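Local atomic coordinates of fructosyl amine: oxygen oxidoreductase (Aspergillus fumigatus, PDB entry 3DJE), a protein that probably uses bound FAD to oxidise fructosyl amino acids, the Amadori products of glycation, and so removes the sugar from the amine. Residues 94-108 / 253-267. Numbering follows the deposited sequence.
Sequences TGLLMSACSQEGLDR and NIPVIFNIERGFFFE. With FSA (1-S-(carboxymethyl)-1-thio-beta-D-fructopyranose), chain D.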
ATOM      1  N   THR A  94     -12.657  -4.461 -13.440  1.00 14.01           N
ATOM      2  CA  THR A  94     -14.036  -4.768 -13.022  1.00 13.90           C
ATOM      3  C   THR A  94     -14.893  -3.526 -12.902  1.00 12.98           C
ATOM      4  O   THR A  94     -16.112  -3.627 -12.718  1.00 13.02           O
ATOM      5  CB  THR A  94     -14.077  -5.386 -11.597  1.00 13.68           C
ATOM      6  OG1 THR A  94     -13.388  -4.507 -10.682  1.00 14.99           O
ATOM      7  CG2 THR A  94     -13.425  -6.765 -11.588  1.00 15.17           C
ATOM      8  N   GLY A  95     -14.252  -2.366 -12.952  1.00 12.46           N
ATOM      9  CA  GLY A  95     -14.893  -1.141 -12.535  1.00 12.37           C
ATOM     10  C   GLY A  95     -14.849  -0.941 -11.021  1.00 12.24           C
ATOM     11  O   GLY A  95     -14.468  -1.843 -10.248  1.00 11.80           O
ATOM     12  N   LEU A  96     -15.260   0.252 -10.603  1.00 12.00           N
ATOM     13  CA  LEU A  96     -15.078   0.701  -9.231  1.00 12.17           C
ATOM     14  C   LEU A  96     -16.132   1.720  -8.856  1.00 11.60           C
ATOM     15  O   LEU A  96     -16.329   2.702  -9.572  1.00 11.69           O
ATOM     16  CB  LEU A  96     -13.697   1.353  -9.096  1.00 11.93           C
ATOM     17  CG  LEU A  96     -13.384   2.200  -7.850  1.00 13.27           C
ATOM     18  CD1 LEU A  96     -13.370   1.331  -6.605  1.00 13.51           C
ATOM     19  CD2 LEU A  96     -12.049   2.910  -8.020  1.00 12.89           C
ATOM     20  N   LEU A  97     -16.787   1.490  -7.725  1.00 11.88           N
ATOM     21  CA  LEU A  97     -17.701   2.469  -7.146  1.00 12.37           C
ATOM     22  C   LEU A  97     -16.919   3.232  -6.091  1.00 12.42           C
ATOM     23  O   LEU A  97     -16.327   2.615  -5.201  1.00 12.48           O
ATOM     24  CB  LEU A  97     -18.902   1.767  -6.490  1.00 12.92           C
ATOM     25  CG  LEU A  97     -19.736   2.721  -5.620  1.00 14.65           C
ATOM     26  CD1 LEU A  97     -20.577   3.626  -6.533  1.00 14.90           C
ATOM     27  CD2 LEU A  97     -20.590   1.994  -4.614  1.00 16.76           C
HETATM   28  N   MSE A  98     -16.923   4.567  -6.190  1.00 12.55           N
HETATM   29  CA  MSE A  98     -16.355   5.441  -5.154  1.00 13.97           C
HETATM   30  C   MSE A  98     -17.483   6.293  -4.572  1.00 13.62           C
HETATM   31  O   MSE A  98     -18.171   6.987  -5.315  1.00 12.98           O
HETATM   32  CB  MSE A  98     -15.285   6.346  -5.761  1.00 15.25           C
HETATM   33  CG  MSE A  98     -14.020   5.607  -6.175  1.00 18.29           C
HETATM   34 SE   MSE A  98     -13.114   4.958  -4.605  1.00 34.31          SE
HETATM   35  CE  MSE A  98     -12.597   6.679  -3.820  1.00 26.71           C
ATOM     36  N   SER A  99     -17.672   6.232  -3.259  1.00 12.90           N
ATOM     37  CA  SER A  99     -18.848   6.858  -2.629  1.00 13.27           C
ATOM     38  C   SER A  99     -18.513   7.429  -1.257  1.00 14.00           C
ATOM     39  O   SER A  99     -17.434   7.172  -0.722  1.00 13.22           O
ATOM     40  CB  SER A  99     -19.984   5.844  -2.510  1.00 13.67           C
ATOM     41  OG  SER A  99     -19.591   4.746  -1.716  1.00 15.26           O
ATOM     42  N   ALA A 100     -19.435   8.229  -0.720  1.00 14.35           N
ATOM     43  CA  ALA A 100     -19.310   8.794   0.623  1.00 15.02           C
ATOM     44  C   ALA A 100     -20.710   9.073   1.160  1.00 16.39           C
ATOM     45  O   ALA A 100     -21.700   8.781   0.486  1.00 16.47           O
ATOM     46  CB  ALA A 100     -18.460  10.071   0.607  1.00 14.68           C
ATOM     47  N   CYS A 101     -20.786   9.611   2.375  1.00 17.48           N
ATOM     48  CA  CYS A 101     -22.084   9.833   3.032  1.00 19.07           C
ATOM     49  C   CYS A 101     -22.276  11.262   3.554  1.00 19.26           C
ATOM     50  O   CYS A 101     -23.312  11.903   3.294  1.00 20.62           O
ATOM     51  CB  CYS A 101     -22.253   8.859   4.184  1.00 19.41           C
ATOM     52  SG  CYS A 101     -22.306   7.145   3.683  1.00 21.60           S
ATOM     53  N   SER A 102     -21.295  11.748   4.303  1.00 20.00           N
ATOM     54  CA  SER A 102     -21.383  13.065   4.942  1.00 20.20           C
ATOM     55  C   SER A 102     -20.989  14.184   3.983  1.00 20.90           C
ATOM     56  O   SER A 102     -20.390  13.935   2.922  1.00 20.48           O
ATOM     57  CB  SER A 102     -20.503  13.097   6.199  1.00 19.91           C
ATOM     58  OG  SER A 102     -19.124  13.192   5.860  1.00 20.40           O
ATOM     59  N   GLN A 103     -21.308  15.424   4.343  1.00 21.50           N
ATOM     60  CA  GLN A 103     -20.903  16.543   3.502  1.00 22.35           C
ATOM     61  C   GLN A 103     -19.384  16.639   3.400  1.00 21.94           C
ATOM     62  O   GLN A 103     -18.852  16.852   2.309  1.00 22.10           O
ATOM     63  CB  GLN A 103     -21.499  17.875   3.966  1.00 23.16           C
ATOM     64  CG  GLN A 103     -21.282  19.012   2.954  1.00 25.72           C
ATOM     65  CD  GLN A 103     -21.761  18.650   1.546  1.00 28.86           C
ATOM     66  OE1 GLN A 103     -22.957  18.454   1.316  1.00 31.68           O
ATOM     67  NE2 GLN A 103     -20.826  18.550   0.606  1.00 29.39           N
ATOM     68  N   GLU A 104     -18.692  16.464   4.528  1.00 21.91           N
ATOM     69  CA  GLU A 104     -17.223  16.454   4.513  1.00 22.52           C
ATOM     70  C   GLU A 104     -16.667  15.297   3.675  1.00 20.68           C
ATOM     71  O   GLU A 104     -15.704  15.473   2.933  1.00 20.24           O
ATOM     72  CB  GLU A 104     -16.648  16.407   5.929  1.00 22.69           C
ATOM     73  CG  GLU A 104     -15.202  16.868   5.985  1.00 25.55           C
ATOM     74  CD  GLU A 104     -14.644  17.025   7.391  1.00 25.85           C
ATOM     75  OE1 GLU A 104     -15.313  16.617   8.376  1.00 30.67           O
ATOM     76  OE2 GLU A 104     -13.514  17.562   7.505  1.00 31.00           O
ATOM     77  N   GLY A 105     -17.287  14.125   3.794  1.00 19.66           N
ATOM     78  CA  GLY A 105     -16.910  12.961   2.976  1.00 18.54           C
ATOM     79  C   GLY A 105     -17.127  13.220   1.491  1.00 18.22           C
ATOM     80  O   GLY A 105     -16.267  12.891   0.670  1.00 17.43           O
ATOM     81  N   LEU A 106     -18.273  13.813   1.140  1.00 17.59           N
ATOM     82  CA  LEU A 106     -18.585  14.117  -0.262  1.00 17.71           C
ATOM     83  C   LEU A 106     -17.676  15.198  -0.872  1.00 18.06           C
ATOM     84  O   LEU A 106     -17.348  15.152  -2.072  1.00 17.47           O
ATOM     85  CB  LEU A 106     -20.082  14.448  -0.438  1.00 18.13           C
ATOM     86  CG  LEU A 106     -21.029  13.254  -0.241  1.00 18.68           C
ATOM     87  CD1 LEU A 106     -22.471  13.720  -0.109  1.00 21.08           C
ATOM     88  CD2 LEU A 106     -20.929  12.177  -1.327  1.00 19.82           C
ATOM     89  N   ASP A 107     -17.252  16.159  -0.049  1.00 18.54           N
ATOM     90  CA  ASP A 107     -16.253  17.126  -0.480  1.00 19.17           C
ATOM     91  C   ASP A 107     -14.957  16.401  -0.823  1.00 18.51           C
ATOM     92  O   ASP A 107     -14.379  16.616  -1.893  1.00 18.77           O
ATOM     93  CB  ASP A 107     -16.000  18.197   0.590  1.00 20.14           C
ATOM     94  CG  ASP A 107     -17.189  19.131   0.788  1.00 22.84           C
ATOM     95  OD1 ASP A 107     -18.121  19.121  -0.054  1.00 27.24           O
ATOM     96  OD2 ASP A 107     -17.196  19.878   1.801  1.00 26.62           O
ATOM     97  N   ARG A 108     -14.523  15.515   0.070  1.00 17.35           N
ATOM     98  CA  ARG A 108     -13.303  14.736  -0.168  1.00 16.85           C
ATOM     99  C   ARG A 108     -13.460  13.857  -1.410  1.00 16.21           C
ATOM    100  O   ARG A 108     -12.548  13.747  -2.227  1.00 15.99           O
ATOM    101  CB  ARG A 108     -12.962  13.883   1.057  1.00 16.96           C
ATOM    102  CG  ARG A 108     -11.731  12.981   0.905  1.00 18.68           C
ATOM    103  CD  ARG A 108     -10.444  13.775   0.727  1.00 20.02           C
ATOM    104  NE  ARG A 108      -9.274  12.900   0.822  1.00 22.61           N
ATOM    105  CZ  ARG A 108      -8.051  13.211   0.397  1.00 24.73           C
ATOM    106  NH1 ARG A 108      -7.811  14.394  -0.151  1.00 25.03           N
ATOM    107  NH2 ARG A 108      -7.061  12.335   0.534  1.00 26.17           N
ATOM    108  N   ASN A 253     -16.937 -11.355 -10.537  0.50 18.29           N
ATOM    109  CA  ASN A 253     -16.821 -10.219 -11.468  0.50 17.74           C
ATOM    110  C   ASN A 253     -17.484  -8.909 -11.025  0.50 17.22           C
ATOM    111  O   ASN A 253     -17.528  -7.952 -11.802  0.50 17.16           O
ATOM    112  CB  ASN A 253     -17.303 -10.598 -12.887  0.50 18.30           C
ATOM    113  CG  ASN A 253     -16.577 -11.813 -13.455  0.50 19.49           C
ATOM    114  OD1 ASN A 253     -15.347 -11.856 -13.495  0.50 21.19           O
ATOM    115  ND2 ASN A 253     -17.345 -12.797 -13.917  0.50 20.84           N
ATOM    116  N   ILE A 254     -17.982  -8.854  -9.788  1.00 16.31           N
ATOM    117  CA  ILE A 254     -18.593  -7.624  -9.285  1.00 16.08           C
ATOM    118  C   ILE A 254     -17.536  -6.516  -9.229  1.00 14.87           C
ATOM    119  O   ILE A 254     -16.342  -6.798  -9.061  1.00 15.15           O
ATOM    120  CB  ILE A 254     -19.277  -7.791  -7.893  1.00 15.62           C
ATOM    121  CG1 ILE A 254     -18.279  -8.250  -6.825  1.00 16.81           C
ATOM    122  CG2 ILE A 254     -20.510  -8.720  -7.988  1.00 16.32           C
ATOM    123  CD1 ILE A 254     -18.801  -8.145  -5.387  1.00 16.75           C
ATOM    124  N   PRO A 255     -17.963  -5.254  -9.384  1.00 14.57           N
ATOM    125  CA  PRO A 255     -16.986  -4.175  -9.278  1.00 13.90           C
ATOM    126  C   PRO A 255     -16.494  -4.012  -7.847  1.00 13.25           C
ATOM    127  O   PRO A 255     -17.124  -4.513  -6.918  1.00 13.45           O
ATOM    128  CB  PRO A 255     -17.779  -2.936  -9.708  1.00 14.43           C
ATOM    129  CG  PRO A 255     -19.204  -3.273  -9.421  1.00 14.50           C
ATOM    130  CD  PRO A 255     -19.322  -4.758  -9.683  1.00 14.54           C
ATOM    131  N   VAL A 256     -15.367  -3.328  -7.678  1.00 12.57           N
ATOM    132  CA  VAL A 256     -14.914  -2.953  -6.336  1.00 12.40           C
ATOM    133  C   VAL A 256     -15.927  -1.961  -5.783  1.00 12.15           C
ATOM    134  O   VAL A 256     -16.287  -0.999  -6.459  1.00 12.14           O
ATOM    135  CB  VAL A 256     -13.533  -2.295  -6.386  1.00 12.49           C
ATOM    136  CG1 VAL A 256     -13.087  -1.881  -4.991  1.00 12.18           C
ATOM    137  CG2 VAL A 256     -12.525  -3.260  -7.028  1.00 13.67           C
ATOM    138  N   ILE A 257     -16.387  -2.212  -4.559  1.00 11.96           N
ATOM    139  CA  ILE A 257     -17.363  -1.345  -3.880  1.00 12.63           C
ATOM    140  C   ILE A 257     -16.622  -0.599  -2.771  1.00 12.25           C
ATOM    141  O   ILE A 257     -16.100  -1.228  -1.861  1.00 11.97           O
ATOM    142  CB  ILE A 257     -18.526  -2.177  -3.291  1.00 12.66           C
ATOM    143  CG1 ILE A 257     -19.234  -2.970  -4.399  1.00 13.53           C
ATOM    144  CG2 ILE A 257     -19.487  -1.283  -2.488  1.00 13.84           C
ATOM    145  CD1 ILE A 257     -19.890  -2.122  -5.478  1.00 13.71           C
ATOM    146  N   PHE A 258     -16.579   0.731  -2.849  1.00 12.69           N
ATOM    147  CA  PHE A 258     -15.714   1.522  -1.977  1.00 13.01           C
ATOM    148  C   PHE A 258     -16.464   2.751  -1.476  1.00 13.12           C
ATOM    149  O   PHE A 258     -16.987   3.524  -2.272  1.00 13.19           O
ATOM    150  CB  PHE A 258     -14.477   1.922  -2.790  1.00 13.33           C
ATOM    151  CG  PHE A 258     -13.241   2.274  -1.977  1.00 14.87           C
ATOM    152  CD1 PHE A 258     -12.038   1.602  -2.217  1.00 16.39           C
ATOM    153  CD2 PHE A 258     -13.243   3.310  -1.045  1.00 15.47           C
ATOM    154  CE1 PHE A 258     -10.861   1.927  -1.516  1.00 16.87           C
ATOM    155  CE2 PHE A 258     -12.066   3.639  -0.325  1.00 15.14           C
ATOM    156  CZ  PHE A 258     -10.873   2.944  -0.570  1.00 16.39           C
ATOM    157  N   ASN A 259     -16.571   2.894  -0.158  1.00 13.02           N
ATOM    158  CA  ASN A 259     -17.093   4.122   0.440  1.00 12.97           C
ATOM    159  C   ASN A 259     -16.022   4.634   1.381  1.00 12.87           C
ATOM    160  O   ASN A 259     -15.593   3.921   2.298  1.00 13.32           O
ATOM    161  CB  ASN A 259     -18.414   3.870   1.178  1.00 12.84           C
ATOM    162  CG  ASN A 259     -19.004   5.138   1.788  1.00 13.74           C
ATOM    163  OD1 ASN A 259     -18.371   5.799   2.605  1.00 15.59           O
ATOM    164  ND2 ASN A 259     -20.246   5.455   1.419  1.00 14.95           N
ATOM    165  N   ILE A 260     -15.603   5.872   1.150  1.00 13.12           N
ATOM    166  CA  ILE A 260     -14.441   6.425   1.843  1.00 12.89           C
ATOM    167  C   ILE A 260     -14.715   6.744   3.317  1.00 13.25           C
ATOM    168  O   ILE A 260     -13.801   7.115   4.048  1.00 13.17           O
ATOM    169  CB  ILE A 260     -13.851   7.637   1.087  1.00 13.56           C
ATOM    170  CG1 ILE A 260     -14.784   8.852   1.157  1.00 14.14           C
ATOM    171  CG2 ILE A 260     -13.558   7.251  -0.365  1.00 13.02           C
ATOM    172  CD1 ILE A 260     -14.187  10.122   0.569  1.00 13.58           C
ATOM    173  N   GLU A 261     -15.966   6.575   3.738  1.00 13.34           N
ATOM    174  CA  GLU A 261     -16.336   6.732   5.146  1.00 14.22           C
ATOM    175  C   GLU A 261     -16.791   5.440   5.814  1.00 14.82           C
ATOM    176  O   GLU A 261     -17.232   5.463   6.970  1.00 15.68           O
ATOM    177  CB  GLU A 261     -17.464   7.766   5.268  1.00 13.97           C
ATOM    178  CG  GLU A 261     -17.067   9.148   4.791  1.00 15.89           C
ATOM    179  CD  GLU A 261     -18.132  10.156   5.092  1.00 17.77           C
ATOM    180  OE1 GLU A 261     -18.186  10.635   6.256  1.00 18.78           O
ATOM    181  OE2 GLU A 261     -18.906  10.457   4.167  1.00 17.53           O
ATOM    182  N   ARG A 262     -16.710   4.317   5.103  1.00 14.58           N
ATOM    183  CA  ARG A 262     -17.208   3.060   5.640  1.00 14.40           C
ATOM    184  C   ARG A 262     -16.228   1.921   5.404  1.00 14.36           C
ATOM    185  O   ARG A 262     -15.902   1.161   6.316  1.00 14.57           O
ATOM    186  CB  ARG A 262     -18.568   2.697   5.026  1.00 14.54           C
ATOM    187  CG  ARG A 262     -19.660   3.752   5.220  1.00 15.83           C
ATOM    188  CD  ARG A 262     -20.139   3.766   6.672  1.00 19.57           C
ATOM    189  NE  ARG A 262     -21.326   4.609   6.825  1.00 22.34           N
ATOM    190  CZ  ARG A 262     -21.311   5.895   7.167  1.00 24.82           C
ATOM    191  NH1 ARG A 262     -20.168   6.519   7.420  1.00 24.34           N
ATOM    192  NH2 ARG A 262     -22.461   6.566   7.260  1.00 25.78           N
ATOM    193  N   GLY A 263     -15.766   1.790   4.167  1.00 13.58           N
ATOM    194  CA  GLY A 263     -14.934   0.653   3.823  1.00 13.32           C
ATOM    195  C   GLY A 263     -15.130   0.170   2.403  1.00 12.93           C
ATOM    196  O   GLY A 263     -15.819   0.798   1.584  1.00 12.65           O
ATOM    197  N   PHE A 264     -14.516  -0.967   2.113  1.00 11.95           N
ATOM    198  CA  PHE A 264     -14.563  -1.498   0.770  1.00 11.54           C
ATOM    199  C   PHE A 264     -14.377  -3.000   0.736  1.00 11.59           C
ATOM    200  O   PHE A 264     -13.910  -3.614   1.702  1.00 11.68           O
ATOM    201  CB  PHE A 264     -13.530  -0.804  -0.131  1.00 11.85           C
ATOM    202  CG  PHE A 264     -12.105  -0.914   0.351  1.00 12.81           C
ATOM    203  CD1 PHE A 264     -11.280  -1.971  -0.068  1.00 12.97           C
ATOM    204  CD2 PHE A 264     -11.573   0.064   1.192  1.00 13.11           C
ATOM    205  CE1 PHE A 264      -9.939  -2.049   0.356  1.00 13.71           C
ATOM    206  CE2 PHE A 264     -10.241  -0.005   1.631  1.00 14.22           C
ATOM    207  CZ  PHE A 264      -9.419  -1.071   1.212  1.00 14.16           C
ATOM    208  N   PHE A 265     -14.759  -3.581  -0.394  1.00 10.85           N
ATOM    209  CA  PHE A 265     -14.570  -5.001  -0.619  1.00 10.97           C
ATOM    210  C   PHE A 265     -14.500  -5.320  -2.112  1.00 11.34           C
ATOM    211  O   PHE A 265     -14.798  -4.467  -2.958  1.00 10.66           O
ATOM    212  CB  PHE A 265     -15.656  -5.823   0.094  1.00 11.98           C
ATOM    213  CG  PHE A 265     -17.061  -5.476  -0.314  1.00 11.71           C
ATOM    214  CD1 PHE A 265     -17.605  -6.006  -1.478  1.00 12.54           C
ATOM    215  CD2 PHE A 265     -17.845  -4.630   0.479  1.00 13.70           C
ATOM    216  CE1 PHE A 265     -18.909  -5.696  -1.866  1.00 13.49           C
ATOM    217  CE2 PHE A 265     -19.159  -4.300   0.091  1.00 13.12           C
ATOM    218  CZ  PHE A 265     -19.690  -4.839  -1.075  1.00 13.24           C
ATOM    219  N   PHE A 266     -14.139  -6.576  -2.403  1.00 11.24           N
ATOM    220  CA  PHE A 266     -13.845  -7.039  -3.756  1.00 11.54           C
ATOM    221  C   PHE A 266     -14.598  -8.331  -4.053  1.00 11.79           C
ATOM    222  O   PHE A 266     -15.040  -9.025  -3.133  1.00 12.45           O
ATOM    223  CB  PHE A 266     -12.359  -7.387  -3.855  1.00 11.49           C
ATOM    224  CG  PHE A 266     -11.425  -6.245  -3.543  1.00 10.50           C
ATOM    225  CD1 PHE A 266     -10.837  -5.519  -4.571  1.00 11.13           C
ATOM    226  CD2 PHE A 266     -11.114  -5.911  -2.220  1.00  9.96           C
ATOM    227  CE1 PHE A 266      -9.957  -4.450  -4.288  1.00 10.83           C
ATOM    228  CE2 PHE A 266     -10.240  -4.858  -1.932  1.00 10.93           C
ATOM    229  CZ  PHE A 266      -9.654  -4.133  -2.976  1.00 10.40           C
ATOM    230  N   GLU A 267     -14.697  -8.679  -5.335  1.00 12.38           N
ATOM    231  CA  GLU A 267     -15.135 -10.022  -5.704  1.00 11.97           C
ATOM    232  C   GLU A 267     -14.271 -11.092  -5.018  1.00 11.69           C
ATOM    233  O   GLU A 267     -13.082 -10.855  -4.720  1.00 11.17           O
ATOM    234  CB  GLU A 267     -15.135 -10.212  -7.228  1.00 11.92           C
ATOM    235  CG  GLU A 267     -13.743 -10.285  -7.841  1.00 13.61           C
ATOM    236  CD  GLU A 267     -13.803 -10.579  -9.313  1.00 15.42           C
ATOM    237  OE1 GLU A 267     -14.375 -11.629  -9.683  1.00 15.35           O
ATOM    238  OE2 GLU A 267     -13.286  -9.767 -10.106  1.00 15.14           O
TER
HETATM  239  OAB FSA D 501      -5.149   3.763  -3.399  1.00 21.90           O
HETATM  240  CAL FSA D 501      -6.305   3.292  -3.450  1.00 22.15           C
HETATM  241  OAA FSA D 501      -7.040   3.432  -4.462  1.00 24.18           O
HETATM  242  CAH FSA D 501      -6.892   2.543  -2.270  1.00 19.02           C
HETATM  243  SAK FSA D 501      -5.833   2.571  -0.858  1.00 17.22           S
HETATM  244  C1  FSA D 501      -6.945   1.695   0.207  1.00 15.24           C
HETATM  245  C2  FSA D 501      -6.618   1.962   1.683  1.00 14.53           C
HETATM  246  O2  FSA D 501      -7.188   0.926   2.499  1.00 15.28           O
HETATM  247  C3  FSA D 501      -7.168   3.318   2.136  1.00 14.63           C
HETATM  248  O3  FSA D 501      -8.603   3.306   2.101  1.00 16.16           O
HETATM  249  C4  FSA D 501      -6.647   3.717   3.521  1.00 13.28           C
HETATM  250  O4  FSA D 501      -7.037   5.071   3.809  1.00 14.22           O
HETATM  251  C5  FSA D 501      -5.120   3.625   3.603  1.00 12.33           C
HETATM  252  O5  FSA D 501      -4.500   4.650   2.822  1.00 12.84           O
HETATM  253  C6  FSA D 501      -4.670   2.248   3.137  1.00 13.35           C
HETATM  254  O6  FSA D 501      -5.179   1.998   1.815  1.00 13.74           O
HETATM  255  O   HOH W   1     -17.833  -5.737 -13.166  1.00 24.48           O
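Leu96, Met98, Val256 and Phe258 share one face of a parallel strand pair, 96-100 beside 256-259, in the mixed sheet that lends Phe258 and Phe264 to the pocket of the bound FSA in this MSOX/MTOX-family flavoenzyme. On that face Leu96 CD1 fits against Val256 CG1 at 3.6 Å. Met98, its chain bent at chi2 and chi3, lies alongside Phe258 in a Met-aromatic contact: SE sits 4.2 Å from the ring centroid, oblique to it, while CE turns across to Ile260 CG2. With CG anti to the backbone N (chi1 -158°), the Phe258 ring extends to the ligand, CZ lying 3.5 Å from FSA O3; Val54 packs against the same side chain. Ile260 is the bump at the strand's end: CD1 lodges between Gly105 O and Arg108 CG of helix 103-113. On the other face, Leu97 CD2 meets Ile257 CG2, and Ser99 OG donates to Phe258 O. At the hairpin's classic beta bulge, where Arg262 and Gly263 both face Asn259, Cys101 SG lies over one face of the Arg262 guanidinium, toward its rim. The Glu261 carboxylate meets the start of helix 103-113, where OE2 takes both Cys101 N and Ser102 N at 2.7 Å and OE1 accepts from the N-cap hydroxyl, Ser102 OG, at 2.8 Å.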